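PDB 6PNR: alpha-glucosidase from [Eubacterium] rectale, which probably hydrolyses the alpha-glycosidic bond of sulfoquinovosides such as those derived from sulfolipid, as a glycoside hydrolase of family 31. Local coordinates for residues 514-519 and 644-649; 71-74 and 78-81; 373-378 and 417-422; 252-257 and 313-318. All blocks are in the same frame, centred on the assembly; numbering follows the deposited sequence.

Contact 1 (514-519 and 644-649); sequences AMFTPF and TPAFYR
Phe516, within the type I beta turn Ala514–Thr517, keeps its CA 9.0 Å from the CA of Ala646 on the facing strand 646-649, a gap bridged by side chains alone. With CG set opposite its own carbonyl carbon (chi1 -61°), the Phe516 ring is sent across toward this strand. Its CE2 and CZ corner does the touching. Thr644 OG1 lies at the ring edge, in its plane, 3.7 Å from Phe516 CE2, while Phe516 CZ meets the methyl of Ala646 at 3.8 Å to CB. Met515 CG sits between its backbone N and carbonyl carbon (chi1 63°), and from there the extended chain carries CE to 3.5 Å from Thr644 OG1. That buried hydroxyl spends its hydrogen bond on the carbonyl of Glu512, so the methyl and the ring only pack against it. Within the turn, Thr517 OG1 donates to Ala514 O at 2.7 Å, in the carbonyl plane and on a lone pair, which braces the turn. Leu554 of helix 538-568 and Met599 and Ile601 of strand 599-601 also pack on Phe516. With an alanine here, turn and strand would probably be left with a gap between them and the Ala646 methyl without the ring carbon it packs on. The contact is a domain interface, joining the loop after helix 504-514 in the family 31 TIM-barrel domain to the antiparallel sheet of the C-terminal domain.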
loop_
_atom_site.group_PDB
_atom_site.type_symbol
_atom_site.label_atom_id
_atom_site.label_comp_id
_atom_site.label_asym_id
_atom_site.label_seq_id
_atom_site.Cartn_x
_atom_site.Cartn_y
_atom_site.Cartn_z
ATOM N N ALA A 514 -21.734 20.176 -17.846
ATOM C CA ALA A 514 -22.165 19.252 -18.887
ATOM C C ALA A 514 -22.753 19.973 -20.095
ATOM O O ALA A 514 -22.680 19.450 -21.217
ATOM C CB ALA A 514 -23.185 18.266 -18.312
ATOM N N MET A 515 -23.339 21.163 -19.903
ATOM C CA MET A 515 -23.875 21.864 -21.064
ATOM C C MET A 515 -22.781 22.343 -22.007
ATOM O O MET A 515 -23.093 22.694 -23.143
ATOM C CB MET A 515 -24.765 23.039 -20.644
ATOM C CG MET A 515 -24.064 24.147 -19.880
ATOM S SD MET A 515 -25.274 25.374 -19.307
ATOM C CE MET A 515 -24.211 26.640 -18.613
ATOM N N PHE A 516 -21.519 22.348 -21.576
ATOM C CA PHE A 516 -20.387 22.597 -22.467
ATOM C C PHE A 516 -19.665 21.301 -22.816
ATOM O O PHE A 516 -18.438 21.248 -22.808
ATOM C CB PHE A 516 -19.417 23.601 -21.847
ATOM C CG PHE A 516 -20.020 24.949 -21.575
ATOM C CD1 PHE A 516 -20.186 25.873 -22.600
ATOM C CD2 PHE A 516 -20.407 25.296 -20.286
ATOM C CE1 PHE A 516 -20.737 27.118 -22.350
ATOM C CE2 PHE A 516 -20.971 26.538 -20.024
ATOM C CZ PHE A 516 -21.135 27.455 -21.063
ATOM N N THR A 517 -20.418 20.226 -23.080
ATOM C CA THR A 517 -19.894 18.949 -23.555
ATOM C C THR A 517 -20.833 18.473 -24.659
ATOM O O THR A 517 -21.907 19.059 -24.829
ATOM C CB THR A 517 -19.801 17.912 -22.419
ATOM O OG1 THR A 517 -21.116 17.477 -22.051
ATOM C CG2 THR A 517 -19.074 18.482 -21.182
ATOM N N PRO A 518 -20.487 17.426 -25.426
ATOM C CA PRO A 518 -21.366 17.014 -26.540
ATOM C C PRO A 518 -22.724 16.435 -26.146
ATOM O O PRO A 518 -23.607 16.393 -27.015
ATOM C CB PRO A 518 -20.529 15.955 -27.275
ATOM C CG PRO A 518 -19.123 16.234 -26.886
ATOM C CD PRO A 518 -19.191 16.727 -25.468
ATOM N N PHE A 519 -22.938 16.002 -24.895
ATOM C CA PHE A 519 -24.024 15.058 -24.605
ATOM C C PHE A 519 -24.413 15.188 -23.132
ATOM O O PHE A 519 -23.609 14.846 -22.260
ATOM C CB PHE A 519 -23.532 13.648 -24.942
ATOM C CG PHE A 519 -24.591 12.566 -24.965
ATOM C CD1 PHE A 519 -25.385 12.358 -26.087
ATOM C CD2 PHE A 519 -24.705 11.671 -23.898
ATOM C CE1 PHE A 519 -26.318 11.320 -26.121
ATOM C CE2 PHE A 519 -25.635 10.638 -23.923
ATOM C CZ PHE A 519 -26.437 10.458 -25.043
ATOM N N THR A 644 -21.434 29.188 -15.172
ATOM C CA THR A 644 -20.157 28.524 -15.397
ATOM C C THR A 644 -19.084 29.546 -15.773
ATOM O O THR A 644 -19.347 30.443 -16.580
ATOM C CB THR A 644 -20.291 27.505 -16.535
ATOM O OG1 THR A 644 -21.530 26.803 -16.402
ATOM C CG2 THR A 644 -19.134 26.515 -16.525
ATOM N N PRO A 645 -17.870 29.443 -15.219
ATOM C CA PRO A 645 -16.775 30.282 -15.715
ATOM C C PRO A 645 -16.439 29.931 -17.156
ATOM O O PRO A 645 -15.664 29.007 -17.414
ATOM C CB PRO A 645 -15.627 29.961 -14.751
ATOM C CG PRO A 645 -16.330 29.537 -13.494
ATOM C CD PRO A 645 -17.479 28.712 -14.008
ATOM N N ALA A 646 -17.040 30.647 -18.104
ATOM C CA ALA A 646 -16.928 30.327 -19.519
ATOM C C ALA A 646 -16.623 31.596 -20.297
ATOM O O ALA A 646 -17.205 32.652 -20.033
ATOM C CB ALA A 646 -18.207 29.684 -20.050
ATOM N N PHE A 647 -15.708 31.481 -21.255
ATOM C CA PHE A 647 -15.222 32.612 -22.034
ATOM C C PHE A 647 -15.167 32.192 -23.493
ATOM O O PHE A 647 -14.931 31.021 -23.799
ATOM C CB PHE A 647 -13.827 33.059 -21.552
ATOM C CG PHE A 647 -13.747 33.288 -20.062
ATOM C CD1 PHE A 647 -13.679 32.212 -19.179
ATOM C CD2 PHE A 647 -13.752 34.570 -19.543
ATOM C CE1 PHE A 647 -13.636 32.411 -17.814
ATOM C CE2 PHE A 647 -13.695 34.780 -18.174
ATOM C CZ PHE A 647 -13.637 33.694 -17.304
ATOM N N TYR A 648 -15.397 33.145 -24.392
ATOM C CA TYR A 648 -15.229 32.882 -25.813
ATOM C C TYR A 648 -14.290 33.914 -26.430
ATOM O O TYR A 648 -14.135 35.029 -25.924
ATOM C CB TYR A 648 -16.577 32.858 -26.573
ATOM C CG TYR A 648 -17.354 34.149 -26.584
ATOM C CD1 TYR A 648 -17.184 35.092 -27.599
ATOM C CD2 TYR A 648 -18.290 34.416 -25.594
ATOM C CE1 TYR A 648 -17.919 36.279 -27.601
ATOM C CE2 TYR A 648 -19.019 35.576 -25.588
ATOM C CZ TYR A 648 -18.836 36.508 -26.590
ATOM O OH TYR A 648 -19.581 37.661 -26.556
ATOM N N ARG A 649 -13.654 33.512 -27.529
ATOM C CA ARG A 649 -12.791 34.410 -28.288
ATOM C C ARG A 649 -13.610 35.526 -28.926
ATOM O O ARG A 649 -14.614 35.263 -29.597
ATOM C CB ARG A 649 -12.043 33.633 -29.367
ATOM C CG ARG A 649 -11.044 32.620 -28.835
ATOM C CD ARG A 649 -10.334 31.904 -29.991
ATOM N NE ARG A 649 -9.850 32.845 -30.993
ATOM C CZ ARG A 649 -10.340 32.953 -32.228
ATOM N NH1 ARG A 649 -11.326 32.158 -32.637
ATOM N NH2 ARG A 649 -9.832 33.855 -33.057
#

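Contact 2 (71-74 and 78-81); sequences LCFE and IAKI
Leu71 and Ala79 form an antiparallel hydrogen-bonded pair that locks two strands of a beta hairpin together. Leu71 N donates to Ala79 O at 2.8 Å and Ala79 N returns a bond to Leu71 O at 2.9 Å, both nearly straight (171° and 173° at the hydrogen). The tight side is the buried sheet face that carries these two residues and Ile81. Here the side chains of Leu71 and Ile81 meet diagonally, Ile81 lying two residues beyond Ala79 on the same face, with Leu71 CD1 3.6 Å from Ile81 CD1. With CG1 opposite the carbonyl carbon (chi1 -53°) and the chain then extended, Ile81 delivers CD1 to the leucine. Phe73 adds the edge of its ring, CE2 lying 4.2 Å from Ala79 CB. The other face is looser: Cys72 and Ile78, a non-hydrogen-bonded pair, are both partly exposed, and Cys72 SG comes only within 4.5 Å of Ile78 CG1. The two strands are internal to an antiparallel sheet, 68-73 being flanked by strand 61-64 and 77-83 by strand 87-94. Phe10 of strand 10-14 packs on both Leu71 and Ile81, and His22 meets the Phe73 ring edge-to-face.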
loop_
_atom_site.group_PDB
_atom_site.type_symbol
_atom_site.label_atom_id
_atom_site.label_comp_id
_atom_site.label_asym_id
_atom_site.label_seq_id
_atom_site.Cartn_x
_atom_site.Cartn_y
_atom_site.Cartn_z
ATOM N N LEU A 71 18.866 -4.272 -35.322
ATOM C CA LEU A 71 19.690 -4.352 -34.123
ATOM C C LEU A 71 19.516 -5.735 -33.506
ATOM O O LEU A 71 18.411 -6.095 -33.081
ATOM C CB LEU A 71 19.309 -3.267 -33.114
ATOM C CG LEU A 71 19.159 -1.821 -33.599
ATOM C CD1 LEU A 71 18.768 -0.926 -32.440
ATOM C CD2 LEU A 71 20.432 -1.309 -34.247
ATOM N N CYS A 72 20.599 -6.509 -33.469
ATOM C CA CYS A 72 20.619 -7.806 -32.801
ATOM C C CYS A 72 21.175 -7.640 -31.393
ATOM O O CYS A 72 22.216 -6.998 -31.204
ATOM C CB CYS A 72 21.458 -8.815 -33.589
ATOM S SG CYS A 72 20.925 -9.012 -35.312
ATOM N N PHE A 73 20.472 -8.206 -30.411
ATOM C CA PHE A 73 20.836 -8.122 -28.995
ATOM C C PHE A 73 21.069 -9.540 -28.513
ATOM O O PHE A 73 20.162 -10.173 -27.964
ATOM C CB PHE A 73 19.757 -7.437 -28.163
ATOM C CG PHE A 73 19.503 -6.018 -28.540
ATOM C CD1 PHE A 73 20.292 -5.002 -28.028
ATOM C CD2 PHE A 73 18.457 -5.692 -29.388
ATOM C CE1 PHE A 73 20.054 -3.681 -28.375
ATOM C CE2 PHE A 73 18.210 -4.388 -29.726
ATOM C CZ PHE A 73 19.010 -3.373 -29.226
ATOM N N GLU A 74 22.292 -10.032 -28.717
ATOM C CA GLU A 74 22.680 -11.377 -28.312
ATOM C C GLU A 74 21.693 -12.406 -28.844
ATOM O O GLU A 74 21.262 -12.322 -30.000
ATOM C CB GLU A 74 22.790 -11.456 -26.787
ATOM C CG GLU A 74 23.948 -10.645 -26.222
ATOM C CD GLU A 74 23.709 -10.160 -24.795
ATOM O OE1 GLU A 74 22.905 -9.214 -24.604
ATOM O OE2 GLU A 74 24.329 -10.726 -23.868
ATOM N N ILE A 78 15.704 -9.288 -31.516
ATOM C CA ILE A 78 16.056 -8.600 -32.753
ATOM C C ILE A 78 15.043 -7.486 -32.972
ATOM O O ILE A 78 13.833 -7.737 -32.954
ATOM C CB ILE A 78 16.082 -9.558 -33.959
ATOM C CG1 ILE A 78 17.074 -10.699 -33.714
ATOM C CG2 ILE A 78 16.415 -8.786 -35.231
ATOM C CD1 ILE A 78 17.000 -11.811 -34.742
ATOM N N ALA A 79 15.533 -6.260 -33.175
ATOM C CA ALA A 79 14.678 -5.100 -33.400
ATOM C C ALA A 79 14.893 -4.573 -34.810
ATOM O O ALA A 79 16.027 -4.261 -35.188
ATOM C CB ALA A 79 14.955 -3.996 -32.381
ATOM N N LYS A 80 13.801 -4.466 -35.572
ATOM C CA LYS A 80 13.800 -3.933 -36.931
ATOM C C LYS A 80 13.189 -2.537 -36.912
ATOM O O LYS A 80 11.997 -2.380 -36.622
ATOM C CB LYS A 80 13.004 -4.830 -37.877
ATOM C CG LYS A 80 13.749 -6.012 -38.481
ATOM C CD LYS A 80 13.117 -6.386 -39.832
ATOM C CE LYS A 80 12.993 -7.903 -40.033
ATOM N NZ LYS A 80 14.308 -8.605 -40.127
ATOM N N ILE A 81 13.997 -1.534 -37.237
ATOM C CA ILE A 81 13.620 -0.131 -37.142
ATOM C C ILE A 81 13.466 0.430 -38.550
ATOM O O ILE A 81 14.390 0.337 -39.366
ATOM C CB ILE A 81 14.671 0.656 -36.345
ATOM C CG1 ILE A 81 14.902 -0.040 -35.000
ATOM C CG2 ILE A 81 14.259 2.119 -36.189
ATOM C CD1 ILE A 81 16.036 0.517 -34.206
#

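Contact 3 (373-378 and 417-422); sequences DIIKEY and VLWAKC
Ile375 reaches from helix 365-380 toward Trp419 and Cys422 of helix 408-429, and its terminal methyl makes every contact between the two segments. Its CA is 8.9 Å from the CA of Cys422, too far for the backbones to meet. From CB, which points at the other helix, the side chain forks. CG1 stands opposite the carbonyl carbon (chi1 -59°) and carries the chain on, while CG2 turns off opposite the backbone N. The next bond is extended (chi2 171°), adding its full length to the reach of CD1. That methyl touches the six-membered part of the Trp419 indole, 4.2 Å from CZ3 and 4.3 Å from CH2, and meets Cys422 SG at 4.3 Å. It thus rests against a small apolar corner, for Cys422 SG also lies 4.3 Å from Trp419 CZ3, one turn apart on the same helix. The Ile375 side chain further touches Asn423 and Ala426 of that helix, and Phe371 meets the indole with planes at about 75°. Trp419 NE1 gives a weak hydrogen bond to the carbonyl of Asp390, a residue of the inhibitor pocket, and the Trp419 side chain is about 10 Å from the bound aza-sugar. Between the segments there is neither charge nor hydrogen bond: these two outer helices of the TIM barrel meet here through non-directional apolar contact alone, while the salt bridge of Lys376 with Glu429 supplies directional pairing nearby.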
loop_
_atom_site.group_PDB
_atom_site.type_symbol
_atom_site.label_atom_id
_atom_site.label_comp_id
_atom_site.label_asym_id
_atom_site.label_seq_id
_atom_site.Cartn_x
_atom_site.Cartn_y
_atom_site.Cartn_z
ATOM N N ASP A 373 -26.134 -10.257 -32.693
ATOM C CA ASP A 373 -27.532 -10.464 -33.073
ATOM C C ASP A 373 -28.485 -10.162 -31.918
ATOM O O ASP A 373 -29.621 -9.732 -32.154
ATOM C CB ASP A 373 -27.745 -11.897 -33.570
ATOM C CG ASP A 373 -27.184 -12.128 -34.977
ATOM O OD1 ASP A 373 -26.902 -11.148 -35.698
ATOM O OD2 ASP A 373 -27.032 -13.304 -35.361
ATOM N N ILE A 374 -28.046 -10.392 -30.677
ATOM C CA ILE A 374 -28.834 -10.013 -29.498
ATOM C C ILE A 374 -29.091 -8.507 -29.482
ATOM O O ILE A 374 -30.201 -8.053 -29.174
ATOM C CB ILE A 374 -28.120 -10.482 -28.212
ATOM C CG1 ILE A 374 -28.219 -12.003 -28.068
ATOM C CG2 ILE A 374 -28.679 -9.779 -26.966
ATOM C CD1 ILE A 374 -27.453 -12.548 -26.893
ATOM N N ILE A 375 -28.070 -7.708 -29.807
ATOM C CA ILE A 375 -28.238 -6.257 -29.853
ATOM C C ILE A 375 -29.175 -5.865 -30.994
ATOM O O ILE A 375 -30.095 -5.053 -30.812
ATOM C CB ILE A 375 -26.869 -5.552 -29.974
ATOM C CG1 ILE A 375 -25.963 -5.917 -28.780
ATOM C CG2 ILE A 375 -27.057 -4.028 -30.128
ATOM C CD1 ILE A 375 -24.520 -5.433 -28.922
ATOM N N LYS A 376 -28.970 -6.452 -32.183
ATOM C CA LYS A 376 -29.827 -6.125 -33.324
ATOM C C LYS A 376 -31.283 -6.481 -33.048
ATOM O O LYS A 376 -32.194 -5.687 -33.318
ATOM C CB LYS A 376 -29.348 -6.859 -34.578
ATOM C CG LYS A 376 -27.976 -6.458 -35.088
ATOM C CD LYS A 376 -27.678 -7.229 -36.390
ATOM C CE LYS A 376 -26.258 -7.030 -36.866
ATOM N NZ LYS A 376 -26.051 -7.733 -38.172
ATOM N N GLU A 377 -31.517 -7.673 -32.497
ATOM C CA GLU A 377 -32.875 -8.191 -32.358
ATOM C C GLU A 377 -33.621 -7.533 -31.201
ATOM O O GLU A 377 -34.782 -7.144 -31.348
ATOM C CB GLU A 377 -32.841 -9.715 -32.169
ATOM C CG GLU A 377 -34.228 -10.362 -32.029
ATOM C CD GLU A 377 -34.170 -11.886 -31.823
ATOM O OE1 GLU A 377 -33.060 -12.443 -31.728
ATOM O OE2 GLU A 377 -35.240 -12.523 -31.752
ATOM N N TYR A 378 -32.978 -7.402 -30.040
ATOM C CA TYR A 378 -33.701 -7.037 -28.826
ATOM C C TYR A 378 -33.498 -5.596 -28.382
ATOM O O TYR A 378 -34.290 -5.098 -27.573
ATOM C CB TYR A 378 -33.310 -7.975 -27.678
ATOM C CG TYR A 378 -33.639 -9.428 -27.926
ATOM C CD1 TYR A 378 -34.962 -9.855 -28.017
ATOM C CD2 TYR A 378 -32.634 -10.382 -28.027
ATOM C CE1 TYR A 378 -35.272 -11.189 -28.218
ATOM C CE2 TYR A 378 -32.934 -11.722 -28.230
ATOM C CZ TYR A 378 -34.258 -12.118 -28.323
ATOM O OH TYR A 378 -34.566 -13.445 -28.522
ATOM N N VAL A 417 -12.111 -3.504 -26.140
ATOM C CA VAL A 417 -12.159 -3.204 -27.571
ATOM C C VAL A 417 -12.949 -4.269 -28.328
ATOM O O VAL A 417 -13.669 -3.953 -29.285
ATOM C CB VAL A 417 -10.735 -3.041 -28.131
ATOM C CG1 VAL A 417 -10.777 -2.726 -29.635
ATOM C CG2 VAL A 417 -10.043 -1.926 -27.402
ATOM N N LEU A 418 -12.829 -5.544 -27.924
ATOM C CA LEU A 418 -13.697 -6.570 -28.508
ATOM C C LEU A 418 -15.163 -6.225 -28.296
ATOM O O LEU A 418 -15.987 -6.351 -29.213
ATOM C CB LEU A 418 -13.391 -7.947 -27.905
ATOM C CG LEU A 418 -12.059 -8.557 -28.336
ATOM C CD1 LEU A 418 -11.733 -9.811 -27.522
ATOM C CD2 LEU A 418 -12.094 -8.867 -29.824
ATOM N N TRP A 419 -15.503 -5.778 -27.087
ATOM C CA TRP A 419 -16.877 -5.408 -26.779
ATOM C C TRP A 419 -17.301 -4.171 -27.573
ATOM O O TRP A 419 -18.415 -4.118 -28.111
ATOM C CB TRP A 419 -16.977 -5.217 -25.258
ATOM C CG TRP A 419 -18.248 -4.668 -24.691
ATOM C CD1 TRP A 419 -18.350 -3.729 -23.700
ATOM C CD2 TRP A 419 -19.592 -5.043 -25.021
ATOM N NE1 TRP A 419 -19.671 -3.477 -23.412
ATOM C CE2 TRP A 419 -20.453 -4.269 -24.209
ATOM C CE3 TRP A 419 -20.153 -5.955 -25.916
ATOM C CZ2 TRP A 419 -21.838 -4.370 -24.283
ATOM C CZ3 TRP A 419 -21.538 -6.051 -25.985
ATOM C CH2 TRP A 419 -22.361 -5.263 -25.173
ATOM N N ALA A 420 -16.413 -3.176 -27.678
ATOM C CA ALA A 420 -16.676 -2.015 -28.522
ATOM C C ALA A 420 -16.970 -2.441 -29.952
ATOM O O ALA A 420 -17.933 -1.969 -30.574
ATOM C CB ALA A 420 -15.480 -1.065 -28.489
ATOM N N LYS A 421 -16.142 -3.348 -30.478
ATOM C CA LYS A 421 -16.311 -3.855 -31.840
ATOM C C LYS A 421 -17.655 -4.556 -32.013
ATOM O O LYS A 421 -18.296 -4.444 -33.063
ATOM C CB LYS A 421 -15.169 -4.815 -32.159
ATOM C CG LYS A 421 -14.972 -5.121 -33.625
ATOM C CD LYS A 421 -13.705 -5.949 -33.818
ATOM C CE LYS A 421 -13.262 -5.938 -35.273
ATOM N NZ LYS A 421 -11.961 -6.653 -35.441
ATOM N N CYS A 422 -18.082 -5.307 -31.003
ATOM C CA CYS A 422 -19.391 -5.948 -31.056
ATOM C C CYS A 422 -20.495 -4.924 -31.282
ATOM O O CYS A 422 -21.357 -5.104 -32.149
ATOM C CB CYS A 422 -19.631 -6.723 -29.765
ATOM S SG CYS A 422 -21.069 -7.787 -29.858
#

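Contact 4 (252-257 and 313-318); sequences RSFGLL and IKFLGY
The rings of Phe254 and Phe315 meet obliquely, their planes inclined by about 40°, the two side chains crossing at about a right angle. Contact is made at one corner of each: Phe254 CZ lies 4.0 Å from Phe315 CE2 and 4.2 Å from Phe315 CD2. Around this pair, Ile270 of strand 267-271 touches both rings, and helix 301-310 supplies Lys304 and Ile308 to Phe254 and Leu301 and Ile305 to Phe315. The rings span a wide gap, since the CA atoms of Phe254 and Phe315 are 10.6 Å apart. Phe315 bridges its share with CG turned opposite the backbone N (chi1 -172°), which brings the ring up to the helix although its CB does not point there. One turn further along helix 250-262, Leu257 meets Ile313 tip to tip, CD1 of Leu257 being 4.1 Å from CD1 of Ile313 just ahead of strand 314-319. Val267 touches Leu257 as well. This is a helix laid over the parallel barrel strands, the usual outer layer of a TIM barrel. The same strand ends in the active-site pocket: Tyr318 touches the bound aza-sugar inhibitor, and its OH is hydrogen-bonded to Asp390 and Asn320. The chemistry is therefore divided along one strand. Aromatic and aliphatic carbons, with no hydrogen bond between the segments, join the helix to Ile313 and Phe315, around the start of the strand, while the polar end of Tyr318 is engaged in the pocket and takes no part in this helix contact.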
loop_
_atom_site.group_PDB
_atom_site.type_symbol
_atom_site.label_atom_id
_atom_site.label_comp_id
_atom_site.label_asym_id
_atom_site.label_seq_id
_atom_site.Cartn_x
_atom_site.Cartn_y
_atom_site.Cartn_z
ATOM N N ARG A 252 -43.773 5.005 -13.857
ATOM C CA ARG A 252 -42.855 5.951 -13.213
ATOM C C ARG A 252 -41.954 6.645 -14.238
ATOM O O ARG A 252 -41.789 7.873 -14.209
ATOM C CB ARG A 252 -42.009 5.247 -12.147
ATOM C CG ARG A 252 -41.141 6.216 -11.318
ATOM C CD ARG A 252 -40.316 5.503 -10.243
ATOM N NE ARG A 252 -39.603 6.452 -9.371
ATOM C CZ ARG A 252 -38.438 7.041 -9.652
ATOM N NH1 ARG A 252 -37.806 6.807 -10.803
ATOM N NH2 ARG A 252 -37.890 7.880 -8.779
ATOM N N SER A 253 -41.344 5.868 -15.138
ATOM C CA SER A 253 -40.389 6.441 -16.088
ATOM C C SER A 253 -41.074 7.403 -17.049
ATOM O O SER A 253 -40.651 8.554 -17.196
ATOM C CB SER A 253 -39.675 5.325 -16.859
ATOM O OG SER A 253 -38.764 4.648 -16.017
ATOM N N PHE A 254 -42.135 6.955 -17.722
ATOM C CA PHE A 254 -42.806 7.886 -18.626
ATOM C C PHE A 254 -43.545 8.977 -17.860
ATOM O O PHE A 254 -43.725 10.082 -18.392
ATOM C CB PHE A 254 -43.724 7.126 -19.583
ATOM C CG PHE A 254 -42.961 6.214 -20.535
ATOM C CD1 PHE A 254 -42.108 6.747 -21.486
ATOM C CD2 PHE A 254 -43.069 4.841 -20.448
ATOM C CE1 PHE A 254 -41.392 5.926 -22.348
ATOM C CE2 PHE A 254 -42.353 4.013 -21.300
ATOM C CZ PHE A 254 -41.512 4.560 -22.254
ATOM N N GLY A 255 -43.925 8.709 -16.606
ATOM C CA GLY A 255 -44.427 9.774 -15.754
ATOM C C GLY A 255 -43.397 10.858 -15.492
ATOM O O GLY A 255 -43.719 12.048 -15.504
ATOM N N LEU A 256 -42.146 10.462 -15.245
ATOM C CA LEU A 256 -41.088 11.444 -15.011
ATOM C C LEU A 256 -40.744 12.207 -16.289
ATOM O O LEU A 256 -40.380 13.391 -16.235
ATOM C CB LEU A 256 -39.854 10.741 -14.438
ATOM C CG LEU A 256 -39.974 10.433 -12.938
ATOM C CD1 LEU A 256 -38.866 9.515 -12.470
ATOM C CD2 LEU A 256 -39.977 11.711 -12.155
ATOM N N LEU A 257 -40.848 11.547 -17.439
ATOM C CA LEU A 257 -40.716 12.245 -18.714
ATOM C C LEU A 257 -41.744 13.363 -18.829
ATOM O O LEU A 257 -41.401 14.518 -19.108
ATOM C CB LEU A 257 -40.887 11.248 -19.857
ATOM C CG LEU A 257 -40.943 11.851 -21.260
ATOM C CD1 LEU A 257 -39.687 12.686 -21.508
ATOM C CD2 LEU A 257 -41.060 10.708 -22.269
ATOM N N ILE A 313 -38.931 12.308 -29.201
ATOM C CA ILE A 313 -38.133 11.863 -28.061
ATOM C C ILE A 313 -37.645 10.447 -28.325
ATOM O O ILE A 313 -38.441 9.568 -28.677
ATOM C CB ILE A 313 -38.934 11.940 -26.746
ATOM C CG1 ILE A 313 -39.288 13.397 -26.463
ATOM C CG2 ILE A 313 -38.138 11.348 -25.568
ATOM C CD1 ILE A 313 -40.347 13.568 -25.437
ATOM N N LYS A 314 -36.344 10.221 -28.138
ATOM C CA LYS A 314 -35.793 8.888 -28.357
ATOM C C LYS A 314 -35.808 8.070 -27.062
ATOM O O LYS A 314 -35.949 8.610 -25.960
ATOM C CB LYS A 314 -34.370 8.985 -28.916
ATOM C CG LYS A 314 -34.240 9.810 -30.245
ATOM C CD LYS A 314 -35.221 9.340 -31.317
ATOM C CE LYS A 314 -34.989 10.077 -32.654
ATOM N NZ LYS A 314 -36.002 9.676 -33.682
ATOM N N PHE A 315 -35.667 6.747 -27.205
ATOM C CA PHE A 315 -35.572 5.845 -26.062
ATOM C C PHE A 315 -34.194 5.200 -26.074
ATOM O O PHE A 315 -33.742 4.724 -27.122
ATOM C CB PHE A 315 -36.667 4.773 -26.091
ATOM C CG PHE A 315 -36.738 3.934 -24.831
ATOM C CD1 PHE A 315 -35.866 2.864 -24.636
ATOM C CD2 PHE A 315 -37.675 4.213 -23.845
ATOM C CE1 PHE A 315 -35.921 2.090 -23.475
ATOM C CE2 PHE A 315 -37.739 3.439 -22.687
ATOM C CZ PHE A 315 -36.861 2.380 -22.507
ATOM N N LEU A 316 -33.523 5.196 -24.921
ATOM C CA LEU A 316 -32.188 4.622 -24.782
ATOM C C LEU A 316 -32.172 3.554 -23.695
ATOM O O LEU A 316 -32.874 3.659 -22.686
ATOM C CB LEU A 316 -31.124 5.696 -24.467
ATOM C CG LEU A 316 -30.909 6.779 -25.543
ATOM C CD1 LEU A 316 -31.937 7.922 -25.439
ATOM C CD2 LEU A 316 -29.487 7.313 -25.505
ATOM N N GLY A 317 -31.348 2.532 -23.908
ATOM C CA GLY A 317 -31.312 1.370 -23.033
ATOM C C GLY A 317 -29.937 1.082 -22.454
ATOM O O GLY A 317 -29.146 2.002 -22.207
ATOM N N TYR A 318 -29.629 -0.199 -22.272
ATOM C CA TYR A 318 -28.424 -0.629 -21.577
ATOM C C TYR A 318 -28.138 -2.074 -21.958
ATOM O O TYR A 318 -29.055 -2.895 -21.943
ATOM C CB TYR A 318 -28.613 -0.500 -20.043
ATOM C CG TYR A 318 -27.456 -1.038 -19.224
ATOM C CD1 TYR A 318 -27.262 -2.413 -19.064
ATOM C CD2 TYR A 318 -26.566 -0.176 -18.591
ATOM C CE1 TYR A 318 -26.213 -2.908 -18.344
ATOM C CE2 TYR A 318 -25.511 -0.670 -17.844
ATOM C CZ TYR A 318 -25.333 -2.043 -17.739
ATOM O OH TYR A 318 -24.292 -2.579 -17.001
#

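Overall arrangement
The four contacts follow one another along the chain, and none encloses or crosses another. Contact 2 comes first and closes a short hairpin in the N-terminal beta region, on the opposite side of the chain's centre from contacts 1 and 4. Contact 4 then closes a loop of 55 residues between helix 250-262 and strand 314-319, and contact 3 one of 38 residues between two helices; both stay inside the TIM-barrel domain, their centres 22 Å apart. Contact 1 spans the longest interval, 124 residues, and ties the barrel to the C-terminal domain. Its nearest atoms are about 4 Å from those of contact 4, without touching.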